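Local coordinates for protein UDP-N-acetylglucosamine pyrophosphorylase (PDB 3OC9) that probably catalyses formation of UDP-N-acetylglucosamine and diphosphate from UTP and N-acetylglucosamine 1-phosphate, at residues S67-L77 against Y111-L120. Sequence-based numbering, arbitrary orientation.
Sequences SIFQMTSERLL and YFKEHQYFGL
With chi1 at 179°, Tyr111 CG stands anti to its backbone N, which carries OH to Ser67 OG, 2.9 Å off; Gln70, with CG in the same anti position (chi1 -180°) and the chain extended beyond it, lies across the Phe118 ring. A helix start can be tied to its neighbour through its cap: Ser67, the N-cap of helix 68-87, accepts from Gln70 N at OG (3.1 Å), and the same hydroxyl shares the hydrogen bond with Tyr111 OH. Next to it Phe112 CZ and CE2 lie over one face of the Phe69 ring, the two ring planes inclined at 44° as an oblique pair, and Tyr111 CE1 sits at its edge. Helix 68-87 packs on strand 95-100 of the central sheet of this GT-A-type nucleotidyltransferase fold, Phe69 reaching Leu98 and Ser73 reaching Trp96. Helix 105-114 ends in a Schellman motif with Gln116 at C-prime, and the turn that follows delivers Phe118, whose ring is sandwiched between His115 CB and Gln70 CB, the latter a CH-pi contact 3.9 Å from the centroid. Gln70 NE2 in turn donates to Glu74 OE2 from above the carboxylate plane. Further along, Leu120 CD1 packs on Ser73 OG (3.6 Å), a hydroxyl that donates to Phe69 O, while Leu120 CD2 meets Leu77 CD2 at 3.8 Å.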
loop_
_atom_site.group_PDB
_atom_site.type_symbol
_atom_site.label_atom_id
_atom_site.label_comp_id
_atom_site.label_asym_id
_atom_site.label_seq_id
_atom_site.Cartn_x
_atom_site.Cartn_y
_atom_site.Cartn_z
ATOM N N SER A 67 8.149 14.404 1.594
ATOM C CA SER A 67 7.443 13.449 2.465
ATOM C C SER A 67 6.779 12.325 1.658
ATOM O O SER A 67 6.563 12.467 0.447
ATOM C CB SER A 67 6.365 14.138 3.323
ATOM O OG SER A 67 5.271 14.597 2.533
ATOM N N ILE A 68 6.440 11.233 2.346
ATOM C CA ILE A 68 5.692 10.105 1.729
ATOM C C ILE A 68 4.345 10.609 1.163
ATOM O O ILE A 68 3.978 10.287 0.012
ATOM C CB ILE A 68 5.506 8.920 2.744
ATOM C CG1 ILE A 68 6.874 8.303 3.139
ATOM C CG2 ILE A 68 4.548 7.848 2.194
ATOM C CD1 ILE A 68 6.814 7.324 4.336
ATOM N N PHE A 69 3.612 11.402 1.955
ATOM C CA PHE A 69 2.346 12.011 1.485
ATOM C C PHE A 69 2.531 12.872 0.216
ATOM O O PHE A 69 1.671 12.823 -0.683
ATOM C CB PHE A 69 1.651 12.863 2.573
ATOM C CG PHE A 69 0.877 12.073 3.650
ATOM C CD1 PHE A 69 0.249 10.852 3.380
ATOM C CD2 PHE A 69 0.724 12.627 4.930
ATOM C CE1 PHE A 69 -0.483 10.170 4.388
ATOM C CE2 PHE A 69 -0.013 11.966 5.935
ATOM C CZ PHE A 69 -0.603 10.727 5.663
ATOM N N GLN A 70 3.618 13.664 0.142
ATOM C CA GLN A 70 3.919 14.473 -1.066
ATOM C C GLN A 70 4.181 13.600 -2.331
ATOM O O GLN A 70 3.715 13.962 -3.421
ATOM C CB GLN A 70 5.087 15.472 -0.837
ATOM C CG GLN A 70 5.415 16.342 -2.101
ATOM C CD GLN A 70 6.404 17.502 -1.837
ATOM O OE1 GLN A 70 6.866 17.717 -0.707
ATOM N NE2 GLN A 70 6.714 18.262 -2.894
ATOM N N MET A 71 4.930 12.495 -2.187
ATOM C CA MET A 71 5.167 11.511 -3.277
ATOM C C MET A 71 3.841 11.005 -3.886
ATOM O O MET A 71 3.631 11.019 -5.124
ATOM C CB MET A 71 5.949 10.280 -2.768
ATOM C CG MET A 71 7.169 10.518 -1.867
ATOM S SD MET A 71 8.760 10.200 -2.642
ATOM C CE MET A 71 8.996 11.754 -3.496
ATOM N N THR A 72 2.951 10.527 -3.005
ATOM C CA THR A 72 1.615 10.047 -3.420
ATOM C C THR A 72 0.800 11.147 -4.138
ATOM O O THR A 72 0.212 10.899 -5.199
ATOM C CB THR A 72 0.818 9.422 -2.215
ATOM O OG1 THR A 72 1.636 8.439 -1.556
ATOM C CG2 THR A 72 -0.509 8.768 -2.690
ATOM N N SER A 73 0.783 12.372 -3.586
ATOM C CA SER A 73 0.089 13.494 -4.241
ATOM C C SER A 73 0.576 13.717 -5.689
ATOM O O SER A 73 -0.236 13.906 -6.612
ATOM C CB SER A 73 0.232 14.803 -3.417
ATOM O OG SER A 73 -0.344 14.626 -2.112
ATOM N N GLU A 74 1.893 13.671 -5.878
ATOM C CA GLU A 74 2.512 13.934 -7.196
ATOM C C GLU A 74 2.215 12.826 -8.234
ATOM O O GLU A 74 1.964 13.116 -9.424
ATOM C CB GLU A 74 4.024 14.201 -7.035
ATOM C CG GLU A 74 4.330 15.575 -6.358
ATOM C CD GLU A 74 5.826 15.886 -6.194
ATOM O OE1 GLU A 74 6.671 14.988 -6.387
ATOM O OE2 GLU A 74 6.146 17.044 -5.825
ATOM N N ARG A 75 2.207 11.567 -7.785
ATOM C CA ARG A 75 1.808 10.459 -8.658
ATOM C C ARG A 75 0.329 10.574 -9.111
ATOM O O ARG A 75 0.028 10.336 -10.283
ATOM C CB ARG A 75 2.137 9.100 -7.995
ATOM C CG ARG A 75 1.802 7.867 -8.859
ATOM C CD ARG A 75 2.788 6.707 -8.617
ATOM N NE ARG A 75 4.019 6.897 -9.359
ATOM C CZ ARG A 75 5.135 6.186 -9.210
ATOM N NH1 ARG A 75 6.178 6.490 -9.962
ATOM N NH2 ARG A 75 5.236 5.186 -8.320
ATOM N N LEU A 76 -0.590 10.943 -8.206
ATOM C CA LEU A 76 -1.989 11.176 -8.600
ATOM C C LEU A 76 -2.121 12.319 -9.639
ATOM O O LEU A 76 -2.881 12.197 -10.614
ATOM C CB LEU A 76 -2.893 11.437 -7.370
ATOM C CG LEU A 76 -3.080 10.291 -6.356
ATOM C CD1 LEU A 76 -4.018 10.738 -5.199
ATOM C CD2 LEU A 76 -3.650 9.023 -7.030
ATOM N N LEU A 77 -1.382 13.417 -9.438
ATOM C CA LEU A 77 -1.349 14.513 -10.433
ATOM C C LEU A 77 -0.893 14.045 -11.839
ATOM O O LEU A 77 -1.490 14.433 -12.861
ATOM C CB LEU A 77 -0.511 15.705 -9.930
ATOM C CG LEU A 77 -1.143 16.562 -8.809
ATOM C CD1 LEU A 77 -0.091 17.484 -8.215
ATOM C CD2 LEU A 77 -2.362 17.387 -9.277
ATOM N N TYR A 111 -1.949 19.241 8.389
ATOM C CA TYR A 111 -0.741 19.017 7.574
ATOM C C TYR A 111 -1.024 19.285 6.086
ATOM O O TYR A 111 -0.279 20.037 5.438
ATOM C CB TYR A 111 -0.147 17.606 7.805
ATOM C CG TYR A 111 1.091 17.309 6.975
ATOM C CD1 TYR A 111 0.998 16.580 5.782
ATOM C CD2 TYR A 111 2.356 17.767 7.372
ATOM C CE1 TYR A 111 2.138 16.310 5.002
ATOM C CE2 TYR A 111 3.504 17.512 6.587
ATOM C CZ TYR A 111 3.374 16.771 5.412
ATOM O OH TYR A 111 4.477 16.509 4.631
ATOM N N PHE A 112 -2.119 18.724 5.558
ATOM C CA PHE A 112 -2.497 18.972 4.150
ATOM C C PHE A 112 -2.874 20.454 3.858
ATOM O O PHE A 112 -2.434 21.039 2.855
ATOM C CB PHE A 112 -3.602 17.993 3.686
ATOM C CG PHE A 112 -3.082 16.620 3.264
ATOM C CD1 PHE A 112 -2.609 16.404 1.960
ATOM C CD2 PHE A 112 -3.061 15.549 4.165
ATOM C CE1 PHE A 112 -2.129 15.118 1.555
ATOM C CE2 PHE A 112 -2.565 14.268 3.777
ATOM C CZ PHE A 112 -2.093 14.065 2.460
ATOM N N LYS A 113 -3.678 21.061 4.734
ATOM C CA LYS A 113 -4.141 22.453 4.542
ATOM C C LYS A 113 -2.981 23.458 4.474
ATOM O O LYS A 113 -2.928 24.330 3.590
ATOM C CB LYS A 113 -5.111 22.827 5.678
ATOM C CG LYS A 113 -5.656 24.282 5.686
ATOM C CD LYS A 113 -6.446 24.627 4.434
ATOM C CE LYS A 113 -7.226 25.939 4.618
ATOM N NZ LYS A 113 -7.672 26.535 3.325
ATOM N N GLU A 114 -2.057 23.352 5.409
ATOM C CA GLU A 114 -0.948 24.322 5.424
ATOM C C GLU A 114 0.127 24.077 4.346
ATOM O O GLU A 114 0.973 24.951 4.095
ATOM C CB GLU A 114 -0.382 24.491 6.842
ATOM C CG GLU A 114 -1.470 24.880 7.903
ATOM C CD GLU A 114 -2.141 26.273 7.697
ATOM O OE1 GLU A 114 -1.459 27.211 7.200
ATOM O OE2 GLU A 114 -3.356 26.410 8.071
ATOM N N HIS A 115 0.060 22.926 3.664
ATOM C CA HIS A 115 0.887 22.697 2.469
ATOM C C HIS A 115 0.112 22.920 1.145
ATOM O O HIS A 115 0.596 22.537 0.072
ATOM C CB HIS A 115 1.567 21.302 2.501
ATOM C CG HIS A 115 2.640 21.156 3.546
ATOM N ND1 HIS A 115 3.981 21.377 3.286
ATOM C CD2 HIS A 115 2.568 20.783 4.849
ATOM C CE1 HIS A 115 4.685 21.156 4.385
ATOM N NE2 HIS A 115 3.851 20.791 5.347
ATOM N N GLN A 116 -1.064 23.565 1.219
ATOM C CA GLN A 116 -1.948 23.816 0.046
ATOM C C GLN A 116 -2.138 22.538 -0.808
ATOM O O GLN A 116 -2.144 22.580 -2.054
ATOM C CB GLN A 116 -1.458 25.034 -0.773
ATOM C CG GLN A 116 -2.504 25.793 -1.648
ATOM C CD GLN A 116 -3.626 26.468 -0.849
ATOM O OE1 GLN A 116 -3.403 27.087 0.199
ATOM N NE2 GLN A 116 -4.843 26.358 -1.360
ATOM N N TYR A 117 -2.300 21.414 -0.099
ATOM C CA TYR A 117 -2.578 20.072 -0.678
ATOM C C TYR A 117 -1.582 19.536 -1.725
ATOM O O TYR A 117 -1.913 18.625 -2.504
ATOM C CB TYR A 117 -4.037 19.996 -1.181
ATOM C CG TYR A 117 -5.019 20.434 -0.110
ATOM C CD1 TYR A 117 -5.408 19.559 0.914
ATOM C CD2 TYR A 117 -5.512 21.725 -0.090
ATOM C CE1 TYR A 117 -6.288 19.973 1.918
ATOM C CE2 TYR A 117 -6.390 22.146 0.901
ATOM C CZ TYR A 117 -6.768 21.275 1.898
ATOM O OH TYR A 117 -7.643 21.705 2.876
ATOM N N PHE A 118 -0.351 20.056 -1.707
ATOM C CA PHE A 118 0.688 19.713 -2.691
ATOM C C PHE A 118 0.213 19.837 -4.154
ATOM O O PHE A 118 0.732 19.161 -5.042
ATOM C CB PHE A 118 1.313 18.311 -2.406
ATOM C CG PHE A 118 1.905 18.176 -1.014
ATOM C CD1 PHE A 118 3.137 18.762 -0.706
ATOM C CD2 PHE A 118 1.221 17.478 -0.011
ATOM C CE1 PHE A 118 3.684 18.665 0.579
ATOM C CE2 PHE A 118 1.755 17.374 1.275
ATOM C CZ PHE A 118 3.006 17.966 1.564
ATOM N N GLY A 119 -0.747 20.731 -4.406
ATOM C CA GLY A 119 -1.251 20.939 -5.778
ATOM C C GLY A 119 -2.531 20.194 -6.155
ATOM O O GLY A 119 -3.079 20.421 -7.241
ATOM N N LEU A 120 -3.000 19.298 -5.275
ATOM C CA LEU A 120 -4.343 18.680 -5.405
ATOM C C LEU A 120 -5.458 19.670 -5.015
ATOM O O LEU A 120 -5.169 20.777 -4.528
ATOM C CB LEU A 120 -4.438 17.384 -4.569
ATOM C CG LEU A 120 -3.515 16.224 -5.003
ATOM C CD1 LEU A 120 -3.432 15.110 -3.932
ATOM C CD2 LEU A 120 -3.964 15.672 -6.349
#